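Local coordinates for glucose-1-phosphate uridylyltransferase (Sphingomonas elodea, PDB 2UX8), which probably catalyses the formation of UDP-glucose and diphosphate from glucose 1-phosphate and UTP, at residues C[13-18]-C[131-136]; C[63-68]-C[108-113]. All coordinates share one frame; numbering follows the deposited sequence.

In the fold
The chain enters the sheet at strand 16-21, whose start lies in segment 13-18 of contact 1. Helix 47-57 then leads to strand 62-67. Contact 2 closes the next loop, joining 63-68 to 108-113, with helices 72-77 and 82-89 between. Helices 119-125 and 127-130 follow before strand 135-138, where contact 1 closes the larger loop. Contact 2 is therefore nested inside contact 1. The two meet in one mixed sheet, because strands 16-21 and 62-67 are parallel neighbours: A17 O lies 2.9 Å from I64 N, a probable hydrogen bond. The parallel order is 135-138, 16-21, 62-67, 108-112. Both contacts also touch the second subunit.

Contact 1 (C[13-18]-C[131-136]); sequences PLRKAV and GDEPFA
A17 and A136 face each other in a parallel bridge, their CB atoms 4.0 Å apart. A136 N donates to K16 O at 2.9 Å, and V18 N to A136 O at 2.7 Å. The residues flanking A17 thus grip A136.

The side chain of R15 leads from CB to a carboxylate. R15 CG passes E133 OE1 at 3.3 Å, and CD runs by it too. R15 NE then donates to E133 OE1 at 2.9 Å, in the guanidinium plane and on the syn lone pair. NH2 reaches E133 OE2 in a salt bridge, and NH1 turns to D128 of the second subunit in a long, weak ion pair. The guanidinium and the E133 carboxylate are nearly coplanar, 3° apart. K16 has CG beside its backbone N (chi1 -59°) and runs extended from there, which brings K16 NZ above the carboxylate plane, 3.0 Å from E133 OE2; NZ also bonds I129 O. A methionine here would probably leave I129 O without this donor and E133 with one positive partner fewer.

The bridge belongs to the parallel core of the GT-A fold, where strand 135-138 leads on to L139 and D142 of the glucose 1-phosphate pocket.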
ATOM      1  N   PRO C  13      -3.756  12.724 -33.605  1.00 39.91           N
ATOM      2  CA  PRO C  13      -2.369  12.917 -33.195  1.00 40.12           C
ATOM      3  C   PRO C  13      -2.044  11.880 -32.132  1.00 40.68           C
ATOM      4  O   PRO C  13      -2.951  11.205 -31.633  1.00 41.15           O
ATOM      5  CB  PRO C  13      -2.384  14.335 -32.640  1.00 27.42           C
ATOM      6  CG  PRO C  13      -3.737  14.422 -32.011  1.00 27.02           C
ATOM      7  CD  PRO C  13      -4.636  13.758 -33.026  1.00 26.55           C
ATOM      8  N   LEU C  14      -0.770  11.703 -31.804  1.00 54.84           N
ATOM      9  CA  LEU C  14      -0.473  10.761 -30.745  1.00 55.48           C
ATOM     10  C   LEU C  14      -0.101  11.531 -29.507  1.00 55.83           C
ATOM     11  O   LEU C  14       1.000  12.067 -29.369  1.00 56.31           O
ATOM     12  CB  LEU C  14       0.631   9.772 -31.102  1.00 46.00           C
ATOM     13  CG  LEU C  14       1.982  10.265 -31.541  1.00 44.37           C
ATOM     14  CD1 LEU C  14       3.002   9.203 -31.264  1.00 41.70           C
ATOM     15  CD2 LEU C  14       1.916  10.583 -33.005  1.00 45.24           C
ATOM     16  N   ARG C  15      -1.079  11.605 -28.628  1.00 46.81           N
ATOM     17  CA  ARG C  15      -0.946  12.276 -27.365  1.00 47.12           C
ATOM     18  C   ARG C  15      -0.886  11.131 -26.366  1.00 45.49           C
ATOM     19  O   ARG C  15      -1.104  11.333 -25.179  1.00 46.60           O
ATOM     20  CB  ARG C  15      -2.190  13.142 -27.128  1.00 63.41           C
ATOM     21  CG  ARG C  15      -3.468  12.550 -27.729  1.00 65.09           C
ATOM     22  CD  ARG C  15      -4.733  13.062 -27.038  1.00 67.83           C
ATOM     23  NE  ARG C  15      -5.865  12.146 -27.210  1.00 76.47           N
ATOM     24  CZ  ARG C  15      -6.952  12.142 -26.441  1.00 79.13           C
ATOM     25  NH1 ARG C  15      -7.059  13.008 -25.441  1.00 81.73           N
ATOM     26  NH2 ARG C  15      -7.926  11.263 -26.657  1.00 80.51           N
ATOM     27  N   LYS C  16      -0.578   9.924 -26.845  1.00 44.45           N
ATOM     28  CA  LYS C  16      -0.565   8.791 -25.930  1.00 42.36           C
ATOM     29  C   LYS C  16       0.550   7.775 -26.028  1.00 41.12           C
ATOM     30  O   LYS C  16       0.993   7.392 -27.109  1.00 40.84           O
ATOM     31  CB  LYS C  16      -1.908   8.061 -25.999  1.00 40.12           C
ATOM     32  CG  LYS C  16      -3.086   8.938 -25.641  1.00 40.46           C
ATOM     33  CD  LYS C  16      -4.404   8.197 -25.727  1.00 40.94           C
ATOM     34  CE  LYS C  16      -5.543   9.096 -25.267  1.00 42.51           C
ATOM     35  NZ  LYS C  16      -6.847   8.679 -25.839  1.00 43.43           N
ATOM     36  N   ALA C  17       0.981   7.334 -24.854  1.00 36.49           N
ATOM     37  CA  ALA C  17       2.039   6.348 -24.715  1.00 34.95           C
ATOM     38  C   ALA C  17       1.635   5.300 -23.681  1.00 34.53           C
ATOM     39  O   ALA C  17       1.027   5.617 -22.652  1.00 33.83           O
ATOM     40  CB  ALA C  17       3.326   7.025 -24.292  1.00 21.63           C
ATOM     41  N   VAL C  18       1.972   4.046 -23.964  1.00 29.36           N
ATOM     42  CA  VAL C  18       1.652   2.946 -23.066  1.00 28.67           C
ATOM     43  C   VAL C  18       2.928   2.389 -22.470  1.00 28.51           C
ATOM     44  O   VAL C  18       3.870   2.082 -23.192  1.00 28.62           O
ATOM     45  CB  VAL C  18       0.914   1.825 -23.805  1.00 39.86           C
ATOM     46  CG1 VAL C  18       0.708   0.632 -22.884  1.00 39.97           C
ATOM     47  CG2 VAL C  18      -0.412   2.342 -24.305  1.00 38.64           C
ATOM     48  N   GLY C 131      -8.214   4.096 -27.849  1.00 60.55           N
ATOM     49  CA  GLY C 131      -9.303   4.358 -28.779  1.00 61.44           C
ATOM     50  C   GLY C 131      -8.935   4.257 -30.237  1.00 61.80           C
ATOM     51  O   GLY C 131      -8.329   3.269 -30.646  1.00 61.86           O
ATOM     52  N   ASP C 132      -9.338   5.239 -31.035  1.00 48.24           N
ATOM     53  CA  ASP C 132      -8.964   5.225 -32.439  1.00 48.87           C
ATOM     54  C   ASP C 132      -7.860   6.261 -32.574  1.00 47.94           C
ATOM     55  O   ASP C 132      -8.030   7.282 -33.232  1.00 47.96           O
ATOM     56  CB  ASP C 132     -10.117   5.626 -33.358  1.00 65.72           C
ATOM     57  CG  ASP C 132      -9.988   5.018 -34.751  1.00 68.95           C
ATOM     58  OD1 ASP C 132     -10.389   5.683 -35.723  1.00 71.91           O
ATOM     59  OD2 ASP C 132      -9.499   3.872 -34.879  1.00 70.37           O
ATOM     60  N   GLU C 133      -6.723   6.005 -31.946  1.00 56.93           N
ATOM     61  CA  GLU C 133      -5.614   6.942 -31.997  1.00 55.35           C
ATOM     62  C   GLU C 133      -4.330   6.172 -32.111  1.00 53.57           C
ATOM     63  O   GLU C 133      -4.254   5.024 -31.699  1.00 53.91           O
ATOM     64  CB  GLU C 133      -5.541   7.779 -30.707  1.00 53.37           C
ATOM     65  CG  GLU C 133      -6.720   8.701 -30.457  1.00 55.75           C
ATOM     66  CD  GLU C 133      -6.447   9.767 -29.395  1.00 58.58           C
ATOM     67  OE1 GLU C 133      -5.385  10.427 -29.457  1.00 59.73           O
ATOM     68  OE2 GLU C 133      -7.311   9.963 -28.516  1.00 58.96           O
ATOM     69  N   PRO C 134      -3.311   6.781 -32.716  1.00 53.59           N
ATOM     70  CA  PRO C 134      -2.032   6.085 -32.830  1.00 51.56           C
ATOM     71  C   PRO C 134      -1.432   6.165 -31.419  1.00 49.37           C
ATOM     72  O   PRO C 134      -1.755   7.078 -30.664  1.00 50.08           O
ATOM     73  CB  PRO C 134      -1.282   6.925 -33.863  1.00 26.12           C
ATOM     74  CG  PRO C 134      -1.891   8.282 -33.711  1.00 27.00           C
ATOM     75  CD  PRO C 134      -3.341   7.990 -33.555  1.00 27.56           C
ATOM     76  N   PHE C 135      -0.587   5.217 -31.043  1.00 34.83           N
ATOM     77  CA  PHE C 135      -0.027   5.258 -29.701  1.00 32.19           C
ATOM     78  C   PHE C 135       1.418   4.795 -29.663  1.00 31.15           C
ATOM     79  O   PHE C 135       1.874   4.111 -30.572  1.00 30.50           O
ATOM     80  CB  PHE C 135      -0.890   4.401 -28.762  1.00 29.18           C
ATOM     81  CG  PHE C 135      -0.980   2.963 -29.172  1.00 28.00           C
ATOM     82  CD1 PHE C 135      -0.197   1.997 -28.552  1.00 24.97           C
ATOM     83  CD2 PHE C 135      -1.816   2.578 -30.219  1.00 26.10           C
ATOM     84  CE1 PHE C 135      -0.242   0.659 -28.970  1.00 21.15           C
ATOM     85  CE2 PHE C 135      -1.869   1.262 -30.643  1.00 24.55           C
ATOM     86  CZ  PHE C 135      -1.076   0.294 -30.017  1.00 24.89           C
ATOM     87  N   ALA C 136       2.129   5.189 -28.609  1.00 30.92           N
ATOM     88  CA  ALA C 136       3.520   4.803 -28.414  1.00 30.64           C
ATOM     89  C   ALA C 136       3.596   3.723 -27.326  1.00 31.02           C
ATOM     90  O   ALA C 136       2.664   3.550 -26.542  1.00 31.39           O
ATOM     91  CB  ALA C 136       4.336   6.016 -27.992  1.00  4.32           C
TER
HETATM   92  O   HOH W   1      -2.702   8.806 -28.955  1.00 22.18           O

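Contact 2 (C[63-68]-C[108-113]); sequences MIFVTG and IAYVRQ
F65 and Y110 pair in the middle of this parallel ladder. Their side chains lie alongside each other and point the same way. F65 CD2 comes 3.6 Å from Y110 CE2, and the ring planes are steeply inclined, at 79°. As bridge partners the two leave the sheet on the same side, and similar first torsions (chi1 -72° and -52°), with CG beside the backbone N, swing both rings the same way. On that side M63 CB also packs on I108 CG1, at 4.0 Å. F78 meets the F65 ring edge-to-face, and helix 47-57 covers it through V52.

On the other side V111 CG2 touches both I64 CD1 and V66 CB, 3.9 Å from each. A109 sits there too.

Five backbone bonds join the strands in a regular parallel ladder: A109 N to M63 O, F65 N to A109 O, V111 N to F65 O, T67 N to V111 O and Q113 N to T67 O.

At the C-terminal end the contact turns polar. T67 OG1 lies near the plane of the Y110 ring, at its edge, and 3.9 Å from R112 CD. The R112 chain bends twice, and G68 O lies over one face of its guanidinium. NE and NH2 form salt bridges with D79 and D76 of the second subunit.

A109, Y110 and V111 also pair with an antiparallel strand of that subunit. The apolar centre thus belongs to the core of the fold, while the charge of R112 is probably balanced by the aspartates of the second subunit.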
ATOM      1  N   MET C  63       0.099   9.534 -20.444  1.00 33.04           N
ATOM      2  CA  MET C  63       0.833   8.321 -20.105  1.00 31.82           C
ATOM      3  C   MET C  63      -0.154   7.314 -19.536  1.00 31.35           C
ATOM      4  O   MET C  63      -0.936   7.643 -18.640  1.00 31.21           O
ATOM      5  CB  MET C  63       1.877   8.603 -19.035  1.00 40.10           C
ATOM      6  CG  MET C  63       2.616   9.873 -19.248  1.00 39.72           C
ATOM      7  SD  MET C  63       3.411   9.851 -20.839  1.00 38.30           S
ATOM      8  CE  MET C  63       5.012  10.166 -20.365  1.00 38.73           C
ATOM      9  N   ILE C  64      -0.154   6.097 -20.057  1.00 32.13           N
ATOM     10  CA  ILE C  64      -1.050   5.101 -19.505  1.00 31.29           C
ATOM     11  C   ILE C  64      -0.209   3.907 -19.086  1.00 30.31           C
ATOM     12  O   ILE C  64       0.405   3.229 -19.901  1.00 30.36           O
ATOM     13  CB  ILE C  64      -2.233   4.751 -20.483  1.00 49.04           C
ATOM     14  CG1 ILE C  64      -2.232   3.276 -20.833  1.00 50.47           C
ATOM     15  CG2 ILE C  64      -2.197   5.630 -21.719  1.00 49.49           C
ATOM     16  CD1 ILE C  64      -3.180   2.474 -19.987  1.00 52.87           C
ATOM     17  N   PHE C  65      -0.139   3.719 -17.771  1.00 35.37           N
ATOM     18  CA  PHE C  65       0.624   2.638 -17.145  1.00 34.82           C
ATOM     19  C   PHE C  65      -0.230   1.397 -16.971  1.00 34.93           C
ATOM     20  O   PHE C  65      -1.313   1.469 -16.398  1.00 34.39           O
ATOM     21  CB  PHE C  65       1.100   3.027 -15.732  1.00 30.46           C
ATOM     22  CG  PHE C  65       2.207   4.042 -15.691  1.00 30.89           C
ATOM     23  CD1 PHE C  65       2.519   4.827 -16.796  1.00 30.38           C
ATOM     24  CD2 PHE C  65       2.912   4.249 -14.509  1.00 30.52           C
ATOM     25  CE1 PHE C  65       3.511   5.802 -16.718  1.00 25.71           C
ATOM     26  CE2 PHE C  65       3.909   5.233 -14.432  1.00 27.57           C
ATOM     27  CZ  PHE C  65       4.201   6.003 -15.537  1.00 26.32           C
ATOM     28  N   VAL C  66       0.247   0.261 -17.464  1.00 26.69           N
ATOM     29  CA  VAL C  66      -0.477  -0.986 -17.258  1.00 27.68           C
ATOM     30  C   VAL C  66       0.385  -1.712 -16.217  1.00 28.92           C
ATOM     31  O   VAL C  66       1.448  -2.249 -16.530  1.00 29.20           O
ATOM     32  CB  VAL C  66      -0.668  -1.770 -18.600  1.00 25.65           C
ATOM     33  CG1 VAL C  66       0.188  -1.186 -19.653  1.00 26.40           C
ATOM     34  CG2 VAL C  66      -0.395  -3.246 -18.416  1.00 24.30           C
ATOM     35  N   THR C  67      -0.082  -1.664 -14.966  1.00 34.77           N
ATOM     36  CA  THR C  67       0.625  -2.227 -13.813  1.00 36.52           C
ATOM     37  C   THR C  67       0.271  -3.599 -13.293  1.00 37.21           C
ATOM     38  O   THR C  67      -0.648  -4.272 -13.759  1.00 36.80           O
ATOM     39  CB  THR C  67       0.513  -1.314 -12.593  1.00 46.51           C
ATOM     40  OG1 THR C  67      -0.766  -0.675 -12.605  1.00 49.54           O
ATOM     41  CG2 THR C  67       1.614  -0.289 -12.575  1.00 48.04           C
ATOM     42  N   GLY C  68       1.032  -3.978 -12.274  1.00 48.61           N
ATOM     43  CA  GLY C  68       0.857  -5.250 -11.612  1.00 49.14           C
ATOM     44  C   GLY C  68       0.398  -5.057 -10.181  1.00 50.36           C
ATOM     45  O   GLY C  68      -0.068  -3.978  -9.787  1.00 49.88           O
ATOM     46  N   ILE C 108      -1.833  10.844 -16.388  1.00 39.81           N
ATOM     47  CA  ILE C 108      -1.252   9.547 -16.098  1.00 38.95           C
ATOM     48  C   ILE C 108      -2.369   8.656 -15.602  1.00 39.34           C
ATOM     49  O   ILE C 108      -2.968   8.929 -14.573  1.00 40.01           O
ATOM     50  CB  ILE C 108      -0.163   9.621 -15.032  1.00 30.90           C
ATOM     51  CG1 ILE C 108       1.018  10.450 -15.563  1.00 31.18           C
ATOM     52  CG2 ILE C 108       0.264   8.213 -14.654  1.00 30.45           C
ATOM     53  CD1 ILE C 108       2.304  10.291 -14.791  1.00 29.88           C
ATOM     54  N   ALA C 109      -2.660   7.599 -16.353  1.00 35.23           N
ATOM     55  CA  ALA C 109      -3.724   6.681 -15.990  1.00 34.35           C
ATOM     56  C   ALA C 109      -3.143   5.299 -15.751  1.00 34.75           C
ATOM     57  O   ALA C 109      -2.173   4.910 -16.400  1.00 34.27           O
ATOM     58  CB  ALA C 109      -4.758   6.640 -17.094  1.00 17.71           C
ATOM     59  N   TYR C 110      -3.730   4.571 -14.802  1.00 44.56           N
ATOM     60  CA  TYR C 110      -3.280   3.222 -14.465  1.00 45.56           C
ATOM     61  C   TYR C 110      -4.372   2.189 -14.680  1.00 44.99           C
ATOM     62  O   TYR C 110      -5.549   2.457 -14.427  1.00 45.55           O
ATOM     63  CB  TYR C 110      -2.865   3.110 -12.995  1.00 57.63           C
ATOM     64  CG  TYR C 110      -1.873   4.126 -12.518  1.00 60.06           C
ATOM     65  CD1 TYR C 110      -2.272   5.418 -12.201  1.00 61.05           C
ATOM     66  CD2 TYR C 110      -0.526   3.798 -12.386  1.00 62.93           C
ATOM     67  CE1 TYR C 110      -1.343   6.372 -11.761  1.00 63.34           C
ATOM     68  CE2 TYR C 110       0.413   4.738 -11.948  1.00 63.67           C
ATOM     69  CZ  TYR C 110      -0.001   6.023 -11.636  1.00 63.06           C
ATOM     70  OH  TYR C 110       0.920   6.947 -11.188  1.00 63.83           O
ATOM     71  N   VAL C 111      -3.973   1.009 -15.142  1.00 29.82           N
ATOM     72  CA  VAL C 111      -4.900  -0.096 -15.323  1.00 29.28           C
ATOM     73  C   VAL C 111      -4.153  -1.351 -14.927  1.00 29.88           C
ATOM     74  O   VAL C 111      -3.004  -1.546 -15.317  1.00 30.35           O
ATOM     75  CB  VAL C 111      -5.399  -0.235 -16.766  1.00 27.95           C
ATOM     76  CG1 VAL C 111      -6.155   1.006 -17.146  1.00 26.93           C
ATOM     77  CG2 VAL C 111      -4.245  -0.495 -17.716  1.00 26.32           C
ATOM     78  N   ARG C 112      -4.799  -2.190 -14.126  1.00 29.55           N
ATOM     79  CA  ARG C 112      -4.183  -3.425 -13.661  1.00 29.31           C
ATOM     80  C   ARG C 112      -4.228  -4.507 -14.725  1.00 29.18           C
ATOM     81  O   ARG C 112      -5.268  -4.750 -15.336  1.00 28.95           O
ATOM     82  CB  ARG C 112      -4.890  -3.911 -12.395  1.00 43.59           C
ATOM     83  CG  ARG C 112      -4.809  -2.935 -11.243  1.00 44.98           C
ATOM     84  CD  ARG C 112      -3.401  -2.869 -10.675  1.00 46.87           C
ATOM     85  NE  ARG C 112      -3.264  -3.673  -9.464  1.00 49.67           N
ATOM     86  CZ  ARG C 112      -3.260  -3.175  -8.228  1.00 50.53           C
ATOM     87  NH1 ARG C 112      -3.380  -1.866  -8.038  1.00 51.28           N
ATOM     88  NH2 ARG C 112      -3.142  -3.984  -7.181  1.00 51.08           N
ATOM     89  N   GLN C 113      -3.093  -5.153 -14.939  1.00 28.22           N
ATOM     90  CA  GLN C 113      -2.978  -6.207 -15.933  1.00 30.27           C
ATOM     91  C   GLN C 113      -3.656  -7.472 -15.441  1.00 32.37           C
ATOM     92  O   GLN C 113      -4.103  -8.302 -16.236  1.00 32.70           O
ATOM     93  CB  GLN C 113      -1.514  -6.496 -16.206  1.00 41.19           C
ATOM     94  CG  GLN C 113      -1.305  -7.478 -17.305  1.00 42.29           C
ATOM     95  CD  GLN C 113       0.125  -7.946 -17.386  1.00 44.03           C
ATOM     96  OE1 GLN C 113       0.767  -8.193 -16.360  1.00 44.51           O
ATOM     97  NE2 GLN C 113       0.633  -8.093 -18.605  1.00 44.87           N
TER